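Local atomic coordinates of beta-galactoside alpha-2,6-sialyltransferase (Photobacterium sp., PDB entry 2Z4T), a protein that probably transfers sialic acid from a CMP-linked donor to the galactose of acceptor sugars such as lactose, forming an alpha-2,6 linkage. Residues V113-P127 / K191-H204. Residues are numbered along the deposited sequence; the frame is centred on the assembly and turned at random. Where two conformers were deposited one is given.
With GAL (beta-D-galactopyranose), chain B; C5P (cytidine-5'-monophosphate), chain C.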
ATOM      1  N   VAL A 113      -6.809 -21.114  14.427  1.00 41.35           N
ATOM      2  CA  VAL A 113      -6.295 -19.769  14.737  1.00 41.89           C
ATOM      3  C   VAL A 113      -7.469 -18.802  14.742  1.00 42.27           C
ATOM      4  O   VAL A 113      -8.494 -19.073  14.092  1.00 42.71           O
ATOM      5  CB  VAL A 113      -5.229 -19.313  13.706  1.00 41.90           C
ATOM      6  CG1 VAL A 113      -4.049 -20.338  13.628  1.00 40.71           C
ATOM      7  CG2 VAL A 113      -5.868 -19.120  12.315  1.00 41.85           C
ATOM      8  N   ALA A 114      -7.342 -17.698  15.473  1.00 41.83           N
ATOM      9  CA  ALA A 114      -8.394 -16.676  15.483  1.00 42.03           C
ATOM     10  C   ALA A 114      -8.763 -16.210  14.063  1.00 42.33           C
ATOM     11  O   ALA A 114      -7.876 -16.025  13.217  1.00 42.47           O
ATOM     12  CB  ALA A 114      -7.974 -15.490  16.327  1.00 41.83           C
ATOM     13  N   PRO A 115     -10.070 -16.048  13.787  1.00 42.52           N
ATOM     14  CA  PRO A 115     -10.498 -15.350  12.572  1.00 42.64           C
ATOM     15  C   PRO A 115      -9.849 -13.962  12.550  1.00 43.18           C
ATOM     16  O   PRO A 115      -9.755 -13.288  13.590  1.00 43.47           O
ATOM     17  CB  PRO A 115     -12.007 -15.202  12.768  1.00 42.69           C
ATOM     18  CG  PRO A 115     -12.380 -16.325  13.695  1.00 42.85           C
ATOM     19  CD  PRO A 115     -11.210 -16.510  14.606  1.00 42.18           C
ATOM     20  N   SER A 116      -9.374 -13.547  11.388  1.00 43.52           N
ATOM     21  CA  SER A 116      -8.673 -12.276  11.285  1.00 43.57           C
ATOM     22  C   SER A 116      -9.097 -11.464  10.060  1.00 43.87           C
ATOM     23  O   SER A 116      -9.527 -11.992   9.020  1.00 43.87           O
ATOM     24  CB  SER A 116      -7.165 -12.489  11.291  1.00 43.54           C
ATOM     25  OG  SER A 116      -6.760 -13.070  10.064  1.00 43.00           O
ATOM     26  N   LEU A 117      -8.979 -10.160  10.214  1.00 44.07           N
ATOM     27  CA  LEU A 117      -9.354  -9.227   9.183  1.00 44.18           C
ATOM     28  C   LEU A 117      -8.209  -8.222   9.015  1.00 43.97           C
ATOM     29  O   LEU A 117      -7.508  -7.841   9.995  1.00 43.61           O
ATOM     30  CB  LEU A 117     -10.659  -8.543   9.577  1.00 44.09           C
ATOM     31  CG  LEU A 117     -11.409  -7.718   8.536  1.00 45.62           C
ATOM     32  CD1 LEU A 117     -11.788  -8.575   7.343  1.00 47.39           C
ATOM     33  CD2 LEU A 117     -12.645  -7.077   9.150  1.00 45.27           C
ATOM     34  N   GLU A 118      -7.987  -7.855   7.752  1.00 43.41           N
ATOM     35  CA  GLU A 118      -7.039  -6.818   7.387  1.00 42.25           C
ATOM     36  C   GLU A 118      -7.769  -5.855   6.481  1.00 41.62           C
ATOM     37  O   GLU A 118      -8.307  -6.276   5.457  1.00 41.11           O
ATOM     38  CB  GLU A 118      -5.871  -7.411   6.632  1.00 42.35           C
ATOM     39  CG  GLU A 118      -4.911  -8.201   7.484  1.00 42.80           C
ATOM     40  CD  GLU A 118      -3.863  -8.902   6.635  1.00 42.66           C
ATOM     41  OE1 GLU A 118      -2.949  -9.519   7.218  1.00 41.69           O
ATOM     42  OE2 GLU A 118      -3.972  -8.841   5.385  1.00 41.78           O
ATOM     43  N   VAL A 119      -7.806  -4.580   6.884  1.00 40.84           N
ATOM     44  CA  VAL A 119      -8.494  -3.530   6.136  1.00 40.17           C
ATOM     45  C   VAL A 119      -7.476  -2.496   5.618  1.00 40.22           C
ATOM     46  O   VAL A 119      -6.617  -2.026   6.371  1.00 40.32           O
ATOM     47  CB  VAL A 119      -9.562  -2.856   7.011  1.00 40.40           C
ATOM     48  CG1 VAL A 119     -10.331  -1.812   6.223  1.00 40.40           C
ATOM     49  CG2 VAL A 119     -10.537  -3.891   7.603  1.00 39.55           C
ATOM     50  N   TYR A 120      -7.565  -2.152   4.334  1.00 39.35           N
ATOM     51  CA  TYR A 120      -6.628  -1.223   3.710  1.00 38.92           C
ATOM     52  C   TYR A 120      -7.365  -0.152   2.919  1.00 39.01           C
ATOM     53  O   TYR A 120      -8.126  -0.476   1.998  1.00 39.08           O
ATOM     54  CB  TYR A 120      -5.711  -1.955   2.732  1.00 39.18           C
ATOM     55  CG  TYR A 120      -5.000  -3.199   3.249  1.00 38.23           C
ATOM     56  CD1 TYR A 120      -3.673  -3.129   3.661  1.00 37.34           C
ATOM     57  CD2 TYR A 120      -5.642  -4.442   3.271  1.00 37.50           C
ATOM     58  CE1 TYR A 120      -2.991  -4.251   4.116  1.00 38.51           C
ATOM     59  CE2 TYR A 120      -4.973  -5.584   3.718  1.00 39.30           C
ATOM     60  CZ  TYR A 120      -3.636  -5.473   4.137  1.00 39.60           C
ATOM     61  OH  TYR A 120      -2.942  -6.567   4.575  1.00 38.89           O
ATOM     62  N   VAL A 121      -7.138   1.118   3.263  1.00 38.46           N
ATOM     63  CA  VAL A 121      -7.877   2.205   2.647  1.00 37.80           C
ATOM     64  C   VAL A 121      -6.937   3.308   2.162  1.00 38.90           C
ATOM     65  O   VAL A 121      -6.105   3.846   2.932  1.00 39.06           O
ATOM     66  CB  VAL A 121      -8.931   2.812   3.615  1.00 37.67           C
ATOM     67  CG1 VAL A 121      -9.843   3.814   2.890  1.00 35.91           C
ATOM     68  CG2 VAL A 121      -9.784   1.713   4.284  1.00 36.91           C
ATOM     69  N   ASP A 122      -7.095   3.664   0.889  1.00 38.53           N
ATOM     70  CA  ASP A 122      -6.368   4.769   0.311  1.00 38.50           C
ATOM     71  C   ASP A 122      -6.925   5.151  -1.060  1.00 38.53           C
ATOM     72  O   ASP A 122      -7.359   4.297  -1.837  1.00 38.50           O
ATOM     73  CB  ASP A 122      -4.870   4.428   0.195  1.00 38.59           C
ATOM     74  CG  ASP A 122      -4.083   5.529  -0.493  1.00 38.70           C
ATOM     75  OD1 ASP A 122      -4.233   6.711  -0.104  1.00 40.83           O
ATOM     76  OD2 ASP A 122      -3.327   5.228  -1.434  1.00 38.93           O
ATOM     77  N   HIS A 123      -6.870   6.438  -1.364  1.00 38.48           N
ATOM     78  CA  HIS A 123      -7.412   6.954  -2.607  1.00 38.33           C
ATOM     79  C   HIS A 123      -6.261   7.429  -3.482  1.00 38.51           C
ATOM     80  O   HIS A 123      -6.474   7.723  -4.659  1.00 39.51           O
ATOM     81  CB  HIS A 123      -8.327   8.148  -2.325  1.00 37.77           C
ATOM     82  CG  HIS A 123      -7.581   9.341  -1.815  1.00 37.90           C
ATOM     83  ND1 HIS A 123      -7.116   9.424  -0.517  1.00 36.28           N
ATOM     84  CD2 HIS A 123      -7.163  10.468  -2.442  1.00 36.56           C
ATOM     85  CE1 HIS A 123      -6.461  10.562  -0.361  1.00 36.73           C
ATOM     86  NE2 HIS A 123      -6.474  11.213  -1.514  1.00 37.79           N
ATOM     87  N   ALA A 124      -5.061   7.524  -2.902  1.00 37.94           N
ATOM     88  CA  ALA A 124      -3.899   8.127  -3.572  1.00 37.51           C
ATOM     89  C   ALA A 124      -3.035   7.060  -4.248  1.00 37.56           C
ATOM     90  O   ALA A 124      -3.585   6.087  -4.769  1.00 37.43           O
ATOM     91  CB  ALA A 124      -3.094   8.950  -2.597  1.00 37.33           C
ATOM     92  N   SER A 125      -1.705   7.224  -4.258  1.00 37.21           N
ATOM     93  CA  SER A 125      -0.825   6.267  -4.971  1.00 37.12           C
ATOM     94  C   SER A 125       0.154   5.570  -4.049  1.00 37.05           C
ATOM     95  O   SER A 125       0.250   4.336  -4.038  1.00 36.52           O
ATOM     96  CB  SER A 125      -0.037   6.941  -6.090  1.00 37.16           C
ATOM     97  OG  SER A 125      -0.893   7.624  -6.983  1.00 37.73           O
ATOM     98  N   LEU A 126       0.866   6.366  -3.262  1.00 37.40           N
ATOM     99  CA  LEU A 126       1.912   5.841  -2.389  1.00 37.94           C
ATOM    100  C   LEU A 126       1.398   4.826  -1.362  1.00 37.63           C
ATOM    101  O   LEU A 126       1.882   3.675  -1.348  1.00 37.96           O
ATOM    102  CB  LEU A 126       2.647   6.978  -1.708  1.00 38.70           C
ATOM    103  CG  LEU A 126       4.068   6.632  -1.295  1.00 41.22           C
ATOM    104  CD1 LEU A 126       4.831   5.952  -2.414  1.00 42.57           C
ATOM    105  CD2 LEU A 126       4.767   7.912  -0.908  1.00 43.52           C
ATOM    106  N   PRO A 127       0.397   5.213  -0.531  1.00 36.62           N
ATOM    107  CA  PRO A 127      -0.077   4.256   0.478  1.00 36.31           C
ATOM    108  C   PRO A 127      -0.584   2.962  -0.148  1.00 36.62           C
ATOM    109  O   PRO A 127      -0.338   1.869   0.396  1.00 36.59           O
ATOM    110  CB  PRO A 127      -1.223   4.997   1.162  1.00 36.19           C
ATOM    111  CG  PRO A 127      -0.954   6.468   0.890  1.00 36.47           C
ATOM    112  CD  PRO A 127      -0.338   6.487  -0.479  1.00 36.04           C
ATOM    113  N   LYS A 191     -18.120 -13.365  14.148  1.00 50.90           N
ATOM    114  CA  LYS A 191     -16.956 -14.143  14.537  1.00 50.54           C
ATOM    115  C   LYS A 191     -16.803 -14.170  16.054  1.00 50.15           C
ATOM    116  O   LYS A 191     -16.992 -13.147  16.736  1.00 50.55           O
ATOM    117  CB  LYS A 191     -15.705 -13.575  13.864  1.00 50.67           C
ATOM    118  CG  LYS A 191     -15.740 -13.699  12.336  1.00 51.01           C
ATOM    119  CD  LYS A 191     -15.945 -15.148  11.946  1.00 53.90           C
ATOM    120  CE  LYS A 191     -15.437 -15.432  10.552  1.00 56.02           C
ATOM    121  NZ  LYS A 191     -16.380 -14.890   9.553  1.00 56.44           N
ATOM    122  N   HIS A 192     -16.461 -15.318  16.616  1.00 49.18           N
ATOM    123  CA  HIS A 192     -16.461 -15.294  18.063  0.50 48.86           C
ATOM    124  C   HIS A 192     -15.307 -14.571  18.728  1.00 48.32           C
ATOM    125  O   HIS A 192     -15.544 -13.943  19.765  1.00 48.58           O
ATOM    126  CB  HIS A 192     -16.980 -16.576  18.728  0.50 48.92           C
ATOM    127  CG  HIS A 192     -18.474 -16.632  18.724  0.50 48.87           C
ATOM    128  ND1 HIS A 192     -19.234 -16.367  19.840  0.50 49.06           N
ATOM    129  CD2 HIS A 192     -19.350 -16.802  17.705  0.50 48.37           C
ATOM    130  CE1 HIS A 192     -20.514 -16.426  19.520  0.50 48.68           C
ATOM    131  NE2 HIS A 192     -20.610 -16.688  18.230  0.50 48.41           N
ATOM    132  N   ARG A 193     -14.123 -14.573  18.117  1.00 47.53           N
ATOM    133  CA  ARG A 193     -13.042 -13.655  18.469  1.00 46.39           C
ATOM    134  C   ARG A 193     -12.529 -13.180  17.097  1.00 46.35           C
ATOM    135  O   ARG A 193     -12.622 -13.926  16.125  1.00 46.26           O
ATOM    136  CB  ARG A 193     -11.936 -14.345  19.285  1.00 46.13           C
ATOM    137  CG  ARG A 193     -11.302 -15.543  18.562  1.00 45.87           C
ATOM    138  CD  ARG A 193     -10.190 -16.211  19.342  1.00 45.21           C
ATOM    139  NE  ARG A 193      -9.818 -17.477  18.702  1.00 43.72           N
ATOM    140  CZ  ARG A 193      -8.586 -17.997  18.707  1.00 44.28           C
ATOM    141  NH1 ARG A 193      -7.578 -17.353  19.313  1.00 43.77           N
ATOM    142  NH2 ARG A 193      -8.350 -19.153  18.092  1.00 41.24           N
ATOM    143  N   LEU A 194     -12.022 -11.945  17.018  1.00 45.48           N
ATOM    144  CA  LEU A 194     -11.590 -11.359  15.752  1.00 45.00           C
ATOM    145  C   LEU A 194     -10.366 -10.473  15.943  1.00 44.84           C
ATOM    146  O   LEU A 194     -10.399  -9.518  16.732  1.00 44.56           O
ATOM    147  CB  LEU A 194     -12.729 -10.564  15.084  1.00 44.89           C
ATOM    148  CG  LEU A 194     -12.473 -10.076  13.645  1.00 45.79           C
ATOM    149  CD1 LEU A 194     -12.359 -11.253  12.635  1.00 44.73           C
ATOM    150  CD2 LEU A 194     -13.528  -9.055  13.185  1.00 44.48           C
ATOM    151  N   ASN A 195      -9.283 -10.826  15.249  1.00 44.36           N
ATOM    152  CA  ASN A 195      -8.137  -9.938  15.117  1.00 44.54           C
ATOM    153  C   ASN A 195      -8.319  -9.028  13.903  1.00 43.92           C
ATOM    154  O   ASN A 195      -8.603  -9.507  12.798  1.00 43.75           O
ATOM    155  CB  ASN A 195      -6.825 -10.725  15.015  1.00 44.46           C
ATOM    156  CG  ASN A 195      -6.422 -11.365  16.338  1.00 46.01           C
ATOM    157  OD1 ASN A 195      -6.801 -10.903  17.424  1.00 45.97           O
ATOM    158  ND2 ASN A 195      -5.654 -12.438  16.251  1.00 47.29           N
ATOM    159  N   VAL A 196      -8.188  -7.721  14.123  1.00 43.11           N
ATOM    160  CA  VAL A 196      -8.263  -6.735  13.032  1.00 43.02           C
ATOM    161  C   VAL A 196      -6.955  -5.950  12.883  1.00 42.94           C
ATOM    162  O   VAL A 196      -6.411  -5.420  13.861  1.00 42.83           O
ATOM    163  CB  VAL A 196      -9.437  -5.739  13.221  1.00 42.61           C
ATOM    164  CG1 VAL A 196      -9.443  -4.696  12.120  1.00 42.39           C
ATOM    165  CG2 VAL A 196     -10.760  -6.471  13.255  1.00 42.10           C
ATOM    166  N   LYS A 197      -6.434  -5.915  11.662  1.00 43.31           N
ATOM    167  CA  LYS A 197      -5.405  -4.939  11.286  1.00 43.28           C
ATOM    168  C   LYS A 197      -6.020  -3.845  10.408  1.00 42.75           C
ATOM    169  O   LYS A 197      -6.881  -4.123   9.565  1.00 42.73           O
ATOM    170  CB  LYS A 197      -4.289  -5.619  10.534  1.00 43.71           C
ATOM    171  CG  LYS A 197      -3.310  -6.333  11.418  1.00 45.93           C
ATOM    172  CD  LYS A 197      -2.514  -7.311  10.578  1.00 49.62           C
ATOM    173  CE  LYS A 197      -1.018  -7.303  10.923  1.00 51.88           C
ATOM    174  NZ  LYS A 197      -0.229  -6.383  10.040  1.00 51.65           N
ATOM    175  N   LEU A 198      -5.594  -2.606  10.617  1.00 41.86           N
ATOM    176  CA  LEU A 198      -6.093  -1.497   9.826  1.00 41.26           C
ATOM    177  C   LEU A 198      -4.929  -0.761   9.201  1.00 41.36           C
ATOM    178  O   LEU A 198      -3.847  -0.639   9.811  1.00 41.74           O
ATOM    179  CB  LEU A 198      -6.932  -0.524  10.664  1.00 41.13           C
ATOM    180  CG  LEU A 198      -8.194  -1.037  11.371  1.00 41.30           C
ATOM    181  CD1 LEU A 198      -8.767   0.048  12.258  1.00 40.60           C
ATOM    182  CD2 LEU A 198      -9.266  -1.555  10.395  1.00 39.75           C
ATOM    183  N   SER A 199      -5.151  -0.272   7.982  1.00 40.53           N
ATOM    184  CA  SER A 199      -4.130   0.440   7.260  1.00 40.32           C
ATOM    185  C   SER A 199      -4.728   1.615   6.497  1.00 40.41           C
ATOM    186  O   SER A 199      -5.731   1.472   5.791  1.00 40.71           O
ATOM    187  CB  SER A 199      -3.391  -0.494   6.291  1.00 39.85           C
ATOM    188  OG  SER A 199      -2.279   0.177   5.705  1.00 38.74           O
ATOM    189  N   SER A 200      -4.089   2.772   6.617  1.00 39.85           N
ATOM    190  CA  SER A 200      -4.565   3.951   5.931  1.00 39.65           C
ATOM    191  C   SER A 200      -3.466   4.885   5.482  1.00 39.84           C
ATOM    192  O   SER A 200      -2.389   4.949   6.096  1.00 39.78           O
ATOM    193  CB  SER A 200      -5.529   4.745   6.812  1.00 39.24           C
ATOM    194  OG  SER A 200      -5.869   5.975   6.185  1.00 39.03           O
ATOM    195  N   ASN A 201      -3.766   5.581   4.380  1.00 39.35           N
ATOM    196  CA  ASN A 201      -3.234   6.909   4.080  1.00 39.12           C
ATOM    197  C   ASN A 201      -3.147   7.732   5.387  1.00 38.74           C
ATOM    198  O   ASN A 201      -4.133   7.849   6.117  1.00 38.42           O
ATOM    199  CB  ASN A 201      -4.173   7.569   3.050  1.00 39.09           C
ATOM    200  CG  ASN A 201      -3.726   8.955   2.622  1.00 39.36           C
ATOM    201  OD1 ASN A 201      -3.637   9.880   3.443  1.00 40.17           O
ATOM    202  ND2 ASN A 201      -3.494   9.122   1.313  1.00 37.55           N
ATOM    203  N   THR A 202      -1.965   8.267   5.684  1.00 38.11           N
ATOM    204  CA  THR A 202      -1.726   8.969   6.941  1.00 37.73           C
ATOM    205  C   THR A 202      -2.544  10.254   7.067  1.00 38.02           C
ATOM    206  O   THR A 202      -3.353  10.386   8.014  1.00 37.85           O
ATOM    207  CB  THR A 202      -0.208   9.237   7.157  1.00 38.22           C
ATOM    208  OG1 THR A 202       0.499   7.985   7.124  1.00 38.76           O
ATOM    209  CG2 THR A 202       0.060   9.926   8.501  1.00 36.11           C
ATOM    210  N   ALA A 203      -2.354  11.184   6.119  1.00 37.47           N
ATOM    211  CA  ALA A 203      -3.056  12.490   6.131  1.00 37.37           C
ATOM    212  C   ALA A 203      -4.561  12.341   6.249  1.00 37.66           C
ATOM    213  O   ALA A 203      -5.218  13.201   6.846  1.00 37.73           O
ATOM    214  CB  ALA A 203      -2.724  13.318   4.896  1.00 36.86           C
ATOM    215  N   HIS A 204      -5.085  11.249   5.681  1.00 37.65           N
ATOM    216  CA  HIS A 204      -6.526  10.968   5.648  1.00 37.80           C
ATOM    217  C   HIS A 204      -6.969   9.880   6.639  1.00 37.71           C
ATOM    218  O   HIS A 204      -8.070   9.338   6.489  1.00 36.49           O
ATOM    219  CB  HIS A 204      -6.939  10.549   4.228  1.00 37.98           C
ATOM    220  CG  HIS A 204      -6.811  11.644   3.222  1.00 39.28           C
ATOM    221  ND1 HIS A 204      -7.879  12.426   2.837  1.00 39.70           N
ATOM    222  CD2 HIS A 204      -5.733  12.122   2.554  1.00 38.47           C
ATOM    223  CE1 HIS A 204      -7.462  13.333   1.971  1.00 39.10           C
ATOM    224  NE2 HIS A 204      -6.164  13.178   1.792  1.00 38.02           N
TER
HETATM  225  C1  GAL B   2      -6.548  14.653  -3.399  1.00 40.47           C
HETATM  226  C2  GAL B   2      -6.672  15.074  -1.936  1.00 40.85           C
HETATM  227  C3  GAL B   2      -5.292  15.453  -1.403  1.00 39.73           C
HETATM  228  C4  GAL B   2      -4.275  14.341  -1.694  1.00 37.18           C
HETATM  229  C5  GAL B   2      -4.304  13.915  -3.163  1.00 34.85           C
HETATM  230  C6  GAL B   2      -3.459  12.668  -3.442  1.00 34.45           C
HETATM  231  O2  GAL B   2      -7.599  16.142  -1.825  1.00 41.21           O
HETATM  232  O3  GAL B   2      -5.357  15.703  -0.007  1.00 42.05           O
HETATM  233  O4  GAL B   2      -4.562  13.244  -0.853  1.00 34.87           O
HETATM  234  O5  GAL B   2      -5.625  13.593  -3.522  1.00 36.11           O
HETATM  235  O6  GAL B   2      -2.075  12.900  -3.279  1.00 32.27           O
HETATM  236  O3P C5P C1427       3.514  13.538  -7.555  1.00 24.03           O
HETATM  237  P   C5P C1427       3.042  13.061  -6.233  1.00 26.09           P
HETATM  238  O1P C5P C1427       1.525  13.179  -6.212  1.00 26.09           O
HETATM  239  O2P C5P C1427       3.838  13.640  -5.081  1.00 23.00           O
HETATM  240  O5' C5P C1427       3.418  11.526  -6.187  1.00 25.07           O
HETATM  241  C5' C5P C1427       2.863  10.637  -5.242  1.00 24.98           C
HETATM  242  C4' C5P C1427       3.145   9.242  -5.797  1.00 25.11           C
HETATM  243  O4' C5P C1427       2.499   9.084  -7.068  1.00 24.90           O
HETATM  244  C3' C5P C1427       4.610   8.993  -6.104  1.00 22.78           C
HETATM  245  O3' C5P C1427       5.331   8.468  -4.994  1.00 28.64           O
HETATM  246  C2' C5P C1427       4.520   7.932  -7.165  1.00 23.14           C
HETATM  247  O2' C5P C1427       4.134   6.681  -6.592  1.00 24.69           O
HETATM  248  C1' C5P C1427       3.320   8.324  -7.965  1.00 23.28           C
HETATM  249  N1  C5P C1427       3.726   9.089  -9.141  1.00 23.62           N
HETATM  250  C2  C5P C1427       4.196   8.393 -10.289  1.00 23.55           C
HETATM  251  N3  C5P C1427       4.560   9.072 -11.406  1.00 24.70           N
HETATM  252  C4  C5P C1427       4.493  10.430 -11.443  1.00 24.24           C
HETATM  253  C5  C5P C1427       4.033  11.149 -10.320  1.00 23.83           C
HETATM  254  C6  C5P C1427       3.643  10.444  -9.168  1.00 23.37           C
HETATM  255  O2  C5P C1427       4.292   7.158 -10.292  1.00 23.77           O
HETATM  256  N4  C5P C1427       4.856  11.072 -12.583  1.00 23.42           N
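Strands 116-122 and 194-201 are parallel neighbours in the sheet of the first Rossmann-like domain and illustrate how a parallel sheet delivers functional groups at the C-terminal ends of its strands. Backbone bonds zigzag along the pair, from N195 N to P115 O (3.0 Å) up to N201 N and V121 O; that from S199 N to V119 O is weak. On one face L198 CD2 packs on V119 CB (3.6 Å), and L198 also touches L213 of helix 205-216. On the other the aliphatic parts of E118 and K197 lie alongside each other, while Y120 OH donates to E118 OE2 from above the carboxylate plane; R147 forms a salt bridge with the same oxygen. At the N-terminal end, A114 N lies over one face of the R193 guanidinium, toward its rim, with no bond between them; D36 and D87 meet the charge.

Beyond the last bridge side chains take over. N201, its CG anti to the backbone N (chi1 -179°), sends ND2 nearly along the C-O axis of D122 OD1 (2.9 Å), and D232 also binds ND2. A124 N reaches that oxygen from the opposite face of the carboxylate, closing an Asx turn, while D122 OD2 bonds T128 OG1. N201 OD1 accepts from H204 N. The edge of H123 meets the face of H204 in a T-shaped pair, planes 71° apart; NE2 of each bonds galactose O4, and H204 ND1 bonds H175 NE2. Loops at the C-terminal ends of parallel strands, gathered around the acceptor sugar beside CMP, characterise the interdomain cleft of a GT-B glycosyltransferase.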